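Local coordinates for protein succinate dehydrogenase (Membrane anchor subunit) (Mycolicibacterium smegmatis, PDB 7D6V) that probably anchors succinate dehydrogenase in the membrane and, through an embedded iron-sulfur cluster and a quinone pocket, passes electrons from succinate to quinone, at residues Arg24-Thr38 with Ser124-Glu136. Sequence-based numbering, arbitrary orientation.
Sequences RTLRTDRWWQAPLLT and SVWQSPTACAVAE. With PEV ((1S)-2-{[(2-aminoethoxy)(hydroxy)phosphoryl]oxy}-1-[(palmitoyloxy)methyl]ethyl stearate), chain I.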
ATOM      1  N   ARG C  24     -19.717 -15.538  18.191  1.00 17.38           N
ATOM      2  CA  ARG C  24     -20.314 -15.104  16.936  1.00 17.38           C
ATOM      3  C   ARG C  24     -19.643 -13.833  16.429  1.00 17.38           C
ATOM      4  O   ARG C  24     -19.355 -13.703  15.234  1.00 17.38           O
ATOM      5  CB  ARG C  24     -21.814 -14.902  17.137  1.00 17.38           C
ATOM      6  CG  ARG C  24     -22.556 -14.514  15.897  1.00 17.38           C
ATOM      7  CD  ARG C  24     -22.478 -15.667  14.932  1.00 17.38           C
ATOM      8  NE  ARG C  24     -23.062 -16.899  15.451  1.00 17.38           N
ATOM      9  CZ  ARG C  24     -24.353 -17.195  15.385  1.00 17.38           C
ATOM     10  NH1 ARG C  24     -25.194 -16.359  14.793  1.00 17.38           N
ATOM     11  NH2 ARG C  24     -24.799 -18.340  15.882  1.00 17.38           N
ATOM     12  N   THR C  25     -19.377 -12.888  17.325  1.00 15.94           N
ATOM     13  CA  THR C  25     -18.532 -11.745  17.017  1.00 15.94           C
ATOM     14  C   THR C  25     -17.759 -11.374  18.271  1.00 15.94           C
ATOM     15  O   THR C  25     -18.164 -11.695  19.391  1.00 15.94           O
ATOM     16  CB  THR C  25     -19.345 -10.550  16.500  1.00 15.94           C
ATOM     17  OG1 THR C  25     -18.470  -9.626  15.842  1.00 15.94           O
ATOM     18  CG2 THR C  25     -20.061  -9.840  17.638  1.00 15.94           C
ATOM     19  N   LEU C  26     -16.622 -10.712  18.072  1.00 15.05           N
ATOM     20  CA  LEU C  26     -15.824 -10.192  19.173  1.00 15.05           C
ATOM     21  C   LEU C  26     -15.954  -8.683  19.315  1.00 15.05           C
ATOM     22  O   LEU C  26     -15.233  -8.082  20.116  1.00 15.05           O
ATOM     23  CB  LEU C  26     -14.356 -10.581  19.001  1.00 15.05           C
ATOM     24  CG  LEU C  26     -14.000 -12.020  19.372  1.00 15.05           C
ATOM     25  CD1 LEU C  26     -12.559 -12.317  19.027  1.00 15.05           C
ATOM     26  CD2 LEU C  26     -14.259 -12.277  20.841  1.00 15.05           C
ATOM     27  N   ARG C  27     -16.855  -8.061  18.562  1.00 15.04           N
ATOM     28  CA  ARG C  27     -17.058  -6.624  18.662  1.00 15.04           C
ATOM     29  C   ARG C  27     -17.701  -6.267  19.995  1.00 15.04           C
ATOM     30  O   ARG C  27     -18.554  -6.996  20.509  1.00 15.04           O
ATOM     31  CB  ARG C  27     -17.924  -6.132  17.504  1.00 15.04           C
ATOM     32  CG  ARG C  27     -17.221  -6.168  16.162  1.00 15.04           C
ATOM     33  CD  ARG C  27     -18.127  -5.728  15.029  1.00 15.04           C
ATOM     34  NE  ARG C  27     -18.649  -4.383  15.238  1.00 15.04           N
ATOM     35  CZ  ARG C  27     -19.170  -3.625  14.281  1.00 15.04           C
ATOM     36  NH1 ARG C  27     -19.239  -4.073  13.039  1.00 15.04           N
ATOM     37  NH2 ARG C  27     -19.619  -2.413  14.567  1.00 15.04           N
ATOM     38  N   THR C  28     -17.284  -5.136  20.557  1.00 16.58           N
ATOM     39  CA  THR C  28     -17.762  -4.681  21.853  1.00 16.58           C
ATOM     40  C   THR C  28     -18.645  -3.446  21.763  1.00 16.58           C
ATOM     41  O   THR C  28     -19.148  -2.985  22.792  1.00 16.58           O
ATOM     42  CB  THR C  28     -16.576  -4.404  22.787  1.00 16.58           C
ATOM     43  OG1 THR C  28     -15.715  -3.425  22.193  1.00 16.58           O
ATOM     44  CG2 THR C  28     -15.786  -5.673  23.042  1.00 16.58           C
ATOM     45  N   ASP C  29     -18.847  -2.902  20.569  1.00 17.22           N
ATOM     46  CA  ASP C  29     -19.717  -1.756  20.367  1.00 17.22           C
ATOM     47  C   ASP C  29     -21.160  -2.229  20.194  1.00 17.22           C
ATOM     48  O   ASP C  29     -21.474  -3.413  20.335  1.00 17.22           O
ATOM     49  CB  ASP C  29     -19.243  -0.943  19.166  1.00 17.22           C
ATOM     50  CG  ASP C  29     -19.112  -1.783  17.912  1.00 17.22           C
ATOM     51  OD1 ASP C  29     -19.201  -3.021  18.011  1.00 17.22           O
ATOM     52  OD2 ASP C  29     -18.921  -1.203  16.825  1.00 17.22           O
ATOM     53  N   ARG C  30     -22.060  -1.296  19.886  1.00 17.77           N
ATOM     54  CA  ARG C  30     -23.459  -1.613  19.611  1.00 17.77           C
ATOM     55  C   ARG C  30     -23.628  -1.705  18.098  1.00 17.77           C
ATOM     56  O   ARG C  30     -24.135  -0.797  17.441  1.00 17.77           O
ATOM     57  CB  ARG C  30     -24.382  -0.567  20.223  1.00 17.77           C
ATOM     58  CG  ARG C  30     -24.684  -0.787  21.691  1.00 17.77           C
ATOM     59  CD  ARG C  30     -25.702   0.217  22.194  1.00 17.77           C
ATOM     60  NE  ARG C  30     -25.427   1.566  21.709  1.00 17.77           N
ATOM     61  CZ  ARG C  30     -24.651   2.444  22.336  1.00 17.77           C
ATOM     62  NH1 ARG C  30     -24.070   2.119  23.483  1.00 17.77           N
ATOM     63  NH2 ARG C  30     -24.456   3.648  21.816  1.00 17.77           N
ATOM     64  N   TRP C  31     -23.184  -2.833  17.542  1.00 15.83           N
ATOM     65  CA  TRP C  31     -23.228  -3.030  16.099  1.00 15.83           C
ATOM     66  C   TRP C  31     -24.648  -3.198  15.577  1.00 15.83           C
ATOM     67  O   TRP C  31     -24.870  -3.074  14.370  1.00 15.83           O
ATOM     68  CB  TRP C  31     -22.385  -4.242  15.715  1.00 15.83           C
ATOM     69  CG  TRP C  31     -22.599  -5.429  16.599  1.00 15.83           C
ATOM     70  CD1 TRP C  31     -21.862  -5.781  17.685  1.00 15.83           C
ATOM     71  CD2 TRP C  31     -23.620  -6.422  16.468  1.00 15.83           C
ATOM     72  NE1 TRP C  31     -22.359  -6.930  18.242  1.00 15.83           N
ATOM     73  CE2 TRP C  31     -23.440  -7.344  17.511  1.00 15.83           C
ATOM     74  CE3 TRP C  31     -24.671  -6.619  15.568  1.00 15.83           C
ATOM     75  CZ2 TRP C  31     -24.269  -8.450  17.680  1.00 15.83           C
ATOM     76  CZ3 TRP C  31     -25.491  -7.714  15.738  1.00 15.83           C
ATOM     77  CH2 TRP C  31     -25.285  -8.616  16.786  1.00 15.83           C
ATOM     78  N   TRP C  32     -25.606  -3.466  16.457  1.00 16.37           N
ATOM     79  CA  TRP C  32     -26.997  -3.674  16.090  1.00 16.37           C
ATOM     80  C   TRP C  32     -27.814  -2.390  16.098  1.00 16.37           C
ATOM     81  O   TRP C  32     -29.025  -2.442  15.865  1.00 16.37           O
ATOM     82  CB  TRP C  32     -27.632  -4.688  17.042  1.00 16.37           C
ATOM     83  CG  TRP C  32     -27.179  -4.515  18.457  1.00 16.37           C
ATOM     84  CD1 TRP C  32     -26.143  -5.153  19.070  1.00 16.37           C
ATOM     85  CD2 TRP C  32     -27.743  -3.637  19.435  1.00 16.37           C
ATOM     86  NE1 TRP C  32     -26.028  -4.730  20.368  1.00 16.37           N
ATOM     87  CE2 TRP C  32     -27.000  -3.799  20.618  1.00 16.37           C
ATOM     88  CE3 TRP C  32     -28.806  -2.733  19.426  1.00 16.37           C
ATOM     89  CZ2 TRP C  32     -27.288  -3.091  21.781  1.00 16.37           C
ATOM     90  CZ3 TRP C  32     -29.087  -2.030  20.577  1.00 16.37           C
ATOM     91  CH2 TRP C  32     -28.332  -2.211  21.739  1.00 16.37           C
ATOM     92  N   GLN C  33     -27.186  -1.247  16.366  1.00 17.20           N
ATOM     93  CA  GLN C  33     -27.931  -0.002  16.508  1.00 17.20           C
ATOM     94  C   GLN C  33     -28.410   0.518  15.156  1.00 17.20           C
ATOM     95  O   GLN C  33     -29.567   0.926  15.013  1.00 17.20           O
ATOM     96  CB  GLN C  33     -27.057   1.031  17.214  1.00 17.20           C
ATOM     97  CG  GLN C  33     -27.816   2.036  18.042  1.00 17.20           C
ATOM     98  CD  GLN C  33     -27.022   3.298  18.277  1.00 17.20           C
ATOM     99  OE1 GLN C  33     -26.648   3.608  19.407  1.00 17.20           O
ATOM    100  NE2 GLN C  33     -26.765   4.040  17.210  1.00 17.20           N
ATOM    101  N   ALA C  34     -27.530   0.516  14.154  1.00 16.16           N
ATOM    102  CA  ALA C  34     -27.918   0.978  12.824  1.00 16.16           C
ATOM    103  C   ALA C  34     -29.017   0.140  12.177  1.00 16.16           C
ATOM    104  O   ALA C  34     -29.924   0.736  11.566  1.00 16.16           O
ATOM    105  CB  ALA C  34     -26.680   1.046  11.921  1.00 16.16           C
ATOM    106  N   PRO C  35     -28.992  -1.201  12.223  1.00 15.86           N
ATOM    107  CA  PRO C  35     -30.125  -1.956  11.663  1.00 15.86           C
ATOM    108  C   PRO C  35     -31.461  -1.618  12.300  1.00 15.86           C
ATOM    109  O   PRO C  35     -32.474  -1.566  11.594  1.00 15.86           O
ATOM    110  CB  PRO C  35     -29.727  -3.416  11.917  1.00 15.86           C
ATOM    111  CG  PRO C  35     -28.260  -3.395  12.009  1.00 15.86           C
ATOM    112  CD  PRO C  35     -27.902  -2.101  12.644  1.00 15.86           C
ATOM    113  N   LEU C  36     -31.500  -1.381  13.614  1.00 15.64           N
ATOM    114  CA  LEU C  36     -32.750  -0.978  14.251  1.00 15.64           C
ATOM    115  C   LEU C  36     -33.250   0.349  13.699  1.00 15.64           C
ATOM    116  O   LEU C  36     -34.441   0.507  13.416  1.00 15.64           O
ATOM    117  CB  LEU C  36     -32.579  -0.883  15.767  1.00 15.64           C
ATOM    118  CG  LEU C  36     -32.395  -2.159  16.575  1.00 15.64           C
ATOM    119  CD1 LEU C  36     -32.089  -1.808  18.013  1.00 15.64           C
ATOM    120  CD2 LEU C  36     -33.658  -2.983  16.501  1.00 15.64           C
ATOM    121  N   LEU C  37     -32.357   1.328  13.565  1.00 15.34           N
ATOM    122  CA  LEU C  37     -32.775   2.622  13.045  1.00 15.34           C
ATOM    123  C   LEU C  37     -33.297   2.490  11.622  1.00 15.34           C
ATOM    124  O   LEU C  37     -34.327   3.081  11.272  1.00 15.34           O
ATOM    125  CB  LEU C  37     -31.614   3.610  13.110  1.00 15.34           C
ATOM    126  CG  LEU C  37     -31.079   3.870  14.516  1.00 15.34           C
ATOM    127  CD1 LEU C  37     -30.060   4.989  14.499  1.00 15.34           C
ATOM    128  CD2 LEU C  37     -32.215   4.186  15.469  1.00 15.34           C
ATOM    129  N   THR C  38     -32.614   1.692  10.798  1.00 15.11           N
ATOM    130  CA  THR C  38     -33.088   1.446   9.441  1.00 15.11           C
ATOM    131  C   THR C  38     -34.475   0.817   9.452  1.00 15.11           C
ATOM    132  O   THR C  38     -35.363   1.224   8.694  1.00 15.11           O
ATOM    133  CB  THR C  38     -32.100   0.548   8.697  1.00 15.11           C
ATOM    134  OG1 THR C  38     -30.781   1.091   8.807  1.00 15.11           O
ATOM    135  CG2 THR C  38     -32.472   0.442   7.231  1.00 15.11           C
ATOM    136  N   SER C 124     -30.565  -5.170   7.235  1.00 13.70           N
ATOM    137  CA  SER C 124     -31.510  -5.035   8.338  1.00 13.70           C
ATOM    138  C   SER C 124     -32.533  -6.165   8.408  1.00 13.70           C
ATOM    139  O   SER C 124     -32.763  -6.723   9.484  1.00 13.70           O
ATOM    140  CB  SER C 124     -32.233  -3.691   8.236  1.00 13.70           C
ATOM    141  OG  SER C 124     -31.312  -2.620   8.244  1.00 13.70           O
ATOM    142  N   VAL C 125     -33.166  -6.503   7.289  1.00 13.72           N
ATOM    143  CA  VAL C 125     -34.232  -7.495   7.276  1.00 13.72           C
ATOM    144  C   VAL C 125     -33.689  -8.882   6.977  1.00 13.72           C
ATOM    145  O   VAL C 125     -33.990  -9.846   7.682  1.00 13.72           O
ATOM    146  CB  VAL C 125     -35.307  -7.083   6.249  1.00 13.72           C
ATOM    147  CG1 VAL C 125     -36.472  -8.057   6.273  1.00 13.72           C
ATOM    148  CG2 VAL C 125     -35.768  -5.664   6.508  1.00 13.72           C
ATOM    149  N   TRP C 126     -32.882  -9.003   5.926  1.00 15.48           N
ATOM    150  CA  TRP C 126     -32.373 -10.301   5.515  1.00 15.48           C
ATOM    151  C   TRP C 126     -31.143 -10.723   6.303  1.00 15.48           C
ATOM    152  O   TRP C 126     -30.732 -11.883   6.199  1.00 15.48           O
ATOM    153  CB  TRP C 126     -32.063 -10.284   4.014  1.00 15.48           C
ATOM    154  CG  TRP C 126     -31.886 -11.645   3.398  1.00 15.48           C
ATOM    155  CD1 TRP C 126     -30.864 -12.045   2.592  1.00 15.48           C
ATOM    156  CD2 TRP C 126     -32.757 -12.777   3.528  1.00 15.48           C
ATOM    157  NE1 TRP C 126     -31.038 -13.353   2.217  1.00 15.48           N
ATOM    158  CE2 TRP C 126     -32.193 -13.825   2.778  1.00 15.48           C
ATOM    159  CE3 TRP C 126     -33.960 -13.006   4.206  1.00 15.48           C
ATOM    160  CZ2 TRP C 126     -32.785 -15.082   2.688  1.00 15.48           C
ATOM    161  CZ3 TRP C 126     -34.543 -14.253   4.117  1.00 15.48           C
ATOM    162  CH2 TRP C 126     -33.957 -15.275   3.362  1.00 15.48           C
ATOM    163  N   GLN C 127     -30.567  -9.817   7.095  1.00 14.16           N
ATOM    164  CA  GLN C 127     -29.428 -10.118   7.962  1.00 14.16           C
ATOM    165  C   GLN C 127     -28.265 -10.711   7.174  1.00 14.16           C
ATOM    166  O   GLN C 127     -27.588 -11.627   7.643  1.00 14.16           O
ATOM    167  CB  GLN C 127     -29.822 -11.058   9.106  1.00 14.16           C
ATOM    168  CG  GLN C 127     -31.187 -10.819   9.729  1.00 14.16           C
ATOM    169  CD  GLN C 127     -31.346  -9.431  10.301  1.00 14.16           C
ATOM    170  OE1 GLN C 127     -30.386  -8.828  10.773  1.00 14.16           O
ATOM    171  NE2 GLN C 127     -32.567  -8.920  10.277  1.00 14.16           N
ATOM    172  N   SER C 128     -28.026 -10.194   5.964  1.00 14.95           N
ATOM    173  CA  SER C 128     -27.002 -10.819   5.138  1.00 14.95           C
ATOM    174  C   SER C 128     -25.644 -10.600   5.802  1.00 14.95           C
ATOM    175  O   SER C 128     -25.071 -11.569   6.293  1.00 14.95           O
ATOM    176  CB  SER C 128     -27.064 -10.308   3.702  1.00 14.95           C
ATOM    177  OG  SER C 128     -28.119 -10.935   3.000  1.00 14.95           O
ATOM    178  N   PRO C 129     -25.081  -9.404   5.873  1.00 13.70           N
ATOM    179  CA  PRO C 129     -24.424  -9.056   7.135  1.00 13.70           C
ATOM    180  C   PRO C 129     -25.362  -8.216   7.985  1.00 13.70           C
ATOM    181  O   PRO C 129     -25.848  -7.183   7.517  1.00 13.70           O
ATOM    182  CB  PRO C 129     -23.169  -8.298   6.694  1.00 13.70           C
ATOM    183  CG  PRO C 129     -23.519  -7.716   5.409  1.00 13.70           C
ATOM    184  CD  PRO C 129     -24.547  -8.599   4.759  1.00 13.70           C
ATOM    185  N   THR C 130     -25.641  -8.629   9.221  1.00 13.92           N
ATOM    186  CA  THR C 130     -26.298  -7.709  10.142  1.00 13.92           C
ATOM    187  C   THR C 130     -25.372  -6.546  10.457  1.00 13.92           C
ATOM    188  O   THR C 130     -25.768  -5.378  10.384  1.00 13.92           O
ATOM    189  CB  THR C 130     -26.714  -8.438  11.419  1.00 13.92           C
ATOM    190  OG1 THR C 130     -27.459  -9.611  11.081  1.00 13.92           O
ATOM    191  CG2 THR C 130     -27.575  -7.543  12.283  1.00 13.92           C
ATOM    192  N   ALA C 131     -24.123  -6.857  10.779  1.00 14.42           N
ATOM    193  CA  ALA C 131     -23.030  -5.910  10.869  1.00 14.42           C
ATOM    194  C   ALA C 131     -21.844  -6.513  10.130  1.00 14.42           C
ATOM    195  O   ALA C 131     -21.913  -7.635   9.623  1.00 14.42           O
ATOM    196  CB  ALA C 131     -22.693  -5.579  12.327  1.00 14.42           C
ATOM    197  N   CYS C 132     -20.741  -5.770  10.074  1.00 15.96           N
ATOM    198  CA  CYS C 132     -19.700  -6.075   9.099  1.00 15.96           C
ATOM    199  C   CYS C 132     -18.972  -7.378   9.410  1.00 15.96           C
ATOM    200  O   CYS C 132     -18.785  -8.216   8.519  1.00 15.96           O
ATOM    201  CB  CYS C 132     -18.735  -4.900   8.993  1.00 15.96           C
ATOM    202  SG  CYS C 132     -19.499  -3.599   8.028  1.00 15.96           S
ATOM    203  N   ALA C 133     -18.559  -7.580  10.654  1.00 15.16           N
ATOM    204  CA  ALA C 133     -17.816  -8.780  11.027  1.00 15.16           C
ATOM    205  C   ALA C 133     -18.600  -9.650  12.006  1.00 15.16           C
ATOM    206  O   ALA C 133     -18.026 -10.302  12.877  1.00 15.16           O
ATOM    207  CB  ALA C 133     -16.455  -8.414  11.608  1.00 15.16           C
ATOM    208  N   VAL C 134     -19.922  -9.673  11.868  1.00 15.25           N
ATOM    209  CA  VAL C 134     -20.795 -10.523  12.669  1.00 15.25           C
ATOM    210  C   VAL C 134     -21.315 -11.638  11.775  1.00 15.25           C
ATOM    211  O   VAL C 134     -21.788 -11.384  10.662  1.00 15.25           O
ATOM    212  CB  VAL C 134     -21.953  -9.719  13.292  1.00 15.25           C
ATOM    213  CG1 VAL C 134     -22.752 -10.589  14.242  1.00 15.25           C
ATOM    214  CG2 VAL C 134     -21.416  -8.502  14.018  1.00 15.25           C
ATOM    215  N   ALA C 135     -21.233 -12.874  12.263  1.00 15.67           N
ATOM    216  CA  ALA C 135     -21.467 -14.029  11.409  1.00 15.67           C
ATOM    217  C   ALA C 135     -22.952 -14.245  11.135  1.00 15.67           C
ATOM    218  O   ALA C 135     -23.811 -13.941  11.966  1.00 15.67           O
ATOM    219  CB  ALA C 135     -20.853 -15.282  12.027  1.00 15.67           C
ATOM    220  N   GLU C 136     -23.238 -14.791   9.955  1.00 16.02           N
ATOM    221  CA  GLU C 136     -24.590 -14.850   9.423  1.00 16.02           C
ATOM    222  C   GLU C 136     -25.468 -15.837  10.188  1.00 16.02           C
ATOM    223  O   GLU C 136     -24.997 -16.881  10.645  1.00 16.02           O
ATOM    224  CB  GLU C 136     -24.565 -15.276   7.962  1.00 16.02           C
ATOM    225  CG  GLU C 136     -24.357 -14.149   7.023  1.00 16.02           C
ATOM    226  CD  GLU C 136     -24.307 -14.572   5.574  1.00 16.02           C
ATOM    227  OE1 GLU C 136     -23.529 -15.481   5.241  1.00 16.02           O
ATOM    228  OE2 GLU C 136     -25.050 -13.987   4.762  1.00 16.02           O
TER
HETATM  229  C48 PEV I 302     -38.918   3.960   0.749  1.00 18.60           C
HETATM  230  C47 PEV I 302     -39.882   2.837   0.381  1.00 18.60           C
HETATM  231  C46 PEV I 302     -39.120   1.562   0.046  1.00 18.60           C
HETATM  232  C45 PEV I 302     -38.692   0.844   1.319  1.00 18.60           C
HETATM  233  C44 PEV I 302     -38.687  -0.669   1.138  1.00 18.60           C
HETATM  234  C43 PEV I 302     -37.891  -1.365   2.233  1.00 18.60           C
HETATM  235  C42 PEV I 302     -38.561  -2.667   2.644  1.00 18.60           C
HETATM  236  C41 PEV I 302     -37.837  -3.865   2.050  1.00 18.60           C
HETATM  237  C40 PEV I 302     -38.109  -5.132   2.843  1.00 18.60           C
HETATM  238  C39 PEV I 302     -38.393  -6.298   1.912  1.00 18.60           C
HETATM  239  C38 PEV I 302     -37.090  -6.842   1.346  1.00 18.60           C
HETATM  240  C37 PEV I 302     -36.497  -7.903   2.261  1.00 18.60           C
HETATM  241  C36 PEV I 302     -36.140  -9.158   1.485  1.00 18.60           C
HETATM  242  C35 PEV I 302     -34.659  -9.179   1.132  1.00 18.60           C
HETATM  243  C34 PEV I 302     -34.165 -10.609   0.991  1.00 18.60           C
HETATM  244  C33 PEV I 302     -35.083 -11.415   0.087  1.00 18.60           C
HETATM  245  C32 PEV I 302     -35.005 -12.894   0.426  1.00 18.60           C
HETATM  246  C31 PEV I 302     -33.982 -13.597  -0.448  1.00 18.60           C
HETATM  247  O31 PEV I 302     -32.836 -13.319  -0.355  1.00 18.60           O
HETATM  248  O2  PEV I 302     -34.395 -14.572  -1.353  1.00 18.60           O
HETATM  249  C2  PEV I 302     -33.954 -15.848  -1.007  1.00 18.60           C
HETATM  250  C1  PEV I 302     -32.722 -16.172  -1.840  1.00 18.60           C
HETATM  251  O3P PEV I 302     -31.591 -15.790  -1.114  1.00 18.60           O
HETATM  252  P   PEV I 302     -30.497 -16.945  -0.687  1.00 18.60           P
HETATM  253  O1P PEV I 302     -30.965 -17.670   0.548  1.00 18.60           O
HETATM  254  O2P PEV I 302     -29.163 -16.295  -0.423  1.00 18.60           O
HETATM  255  O4P PEV I 302     -30.367 -18.027  -1.920  1.00 18.60           O
HETATM  256  C4  PEV I 302     -31.045 -19.245  -1.815  1.00 18.60           C
HETATM  257  C5  PEV I 302     -31.563 -19.622  -3.201  1.00 18.60           C
HETATM  258  N6  PEV I 302     -32.671 -20.553  -3.088  1.00 18.60           N
HETATM  259  C3  PEV I 302     -35.067 -16.855  -1.283  1.00 18.60           C
HETATM  260  O3  PEV I 302     -36.243 -16.339  -0.725  1.00 18.60           O
HETATM  261  C11 PEV I 302     -37.201 -15.942  -1.663  1.00 18.60           C
HETATM  262  O11 PEV I 302     -37.667 -16.733  -2.408  1.00 18.60           O
HETATM  263  C12 PEV I 302     -37.637 -14.482  -1.737  1.00 18.60           C
HETATM  264  C13 PEV I 302     -39.156 -14.339  -1.786  1.00 18.60           C
HETATM  265  C14 PEV I 302     -39.614 -12.949  -1.358  1.00 18.60           C
HETATM  266  C15 PEV I 302     -38.836 -11.839  -2.060  1.00 18.60           C
HETATM  267  C16 PEV I 302     -39.763 -10.925  -2.854  1.00 18.60           C
HETATM  268  C17 PEV I 302     -39.392  -9.445  -2.774  1.00 18.60           C
HETATM  269  C18 PEV I 302     -38.124  -9.172  -1.964  1.00 18.60           C
HETATM  270  C19 PEV I 302     -37.069  -8.391  -2.746  1.00 18.60           C
HETATM  271  C20 PEV I 302     -37.421  -8.207  -4.221  1.00 18.60           C
HETATM  272  C21 PEV I 302     -36.654  -7.046  -4.849  1.00 18.60           C
HETATM  273  C22 PEV I 302     -37.327  -6.525  -6.116  1.00 18.60           C
HETATM  274  C23 PEV I 302     -36.773  -7.143  -7.398  1.00 18.60           C
HETATM  275  C24 PEV I 302     -37.887  -7.375  -8.411  1.00 18.60           C
HETATM  276  C25 PEV I 302     -38.247  -6.102  -9.171  1.00 18.60           C
HETATM  277  C26 PEV I 302     -39.714  -5.726  -8.989  1.00 18.60           C
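Trp31 lies against Val134, whose CG2 sits over the six-membered ring in a CH-pi contact, 4.1 Å from its centroid and 19° off the ring normal. The other ring face carries CD1 of Trp32, so the indole is held between the two. A chi1 of 45° sets CG between backbone N and carbonyl carbon, which lays the ring on Val134. Trp31 CB meets Ala131 CB at 3.7 Å, and Thr130 CG2 reaches the ring edge at CZ3. Arg24, its chain bent, lays CD on Ala135 CB (3.4 Å). Pro35 CG rests on Thr130 O, and Thr38 CB on Ser124 OG, a hydroxyl already bonded to Ala120 O.

The one hydrogen bond between the segments runs from Thr25 OG1 to Ala133 O at 3.1 Å, coming from above the carbonyl plane. Within 24-38, a side-on salt bridge from Arg27 to Asp29 (NH2 to OD2, 2.7 Å) fixes the guanidinium beside Ala131 and Cys132; Trp31 CB covers one face.

A disulfide ties Cys132 to Cys208 of the iron-sulfur subunit, while Trp126 faces the bound phospholipid. The contact thus joins the N-terminal arm and first turn of helix 33-55 to the end of helix 115-124 and the loop leading toward helix 147-150.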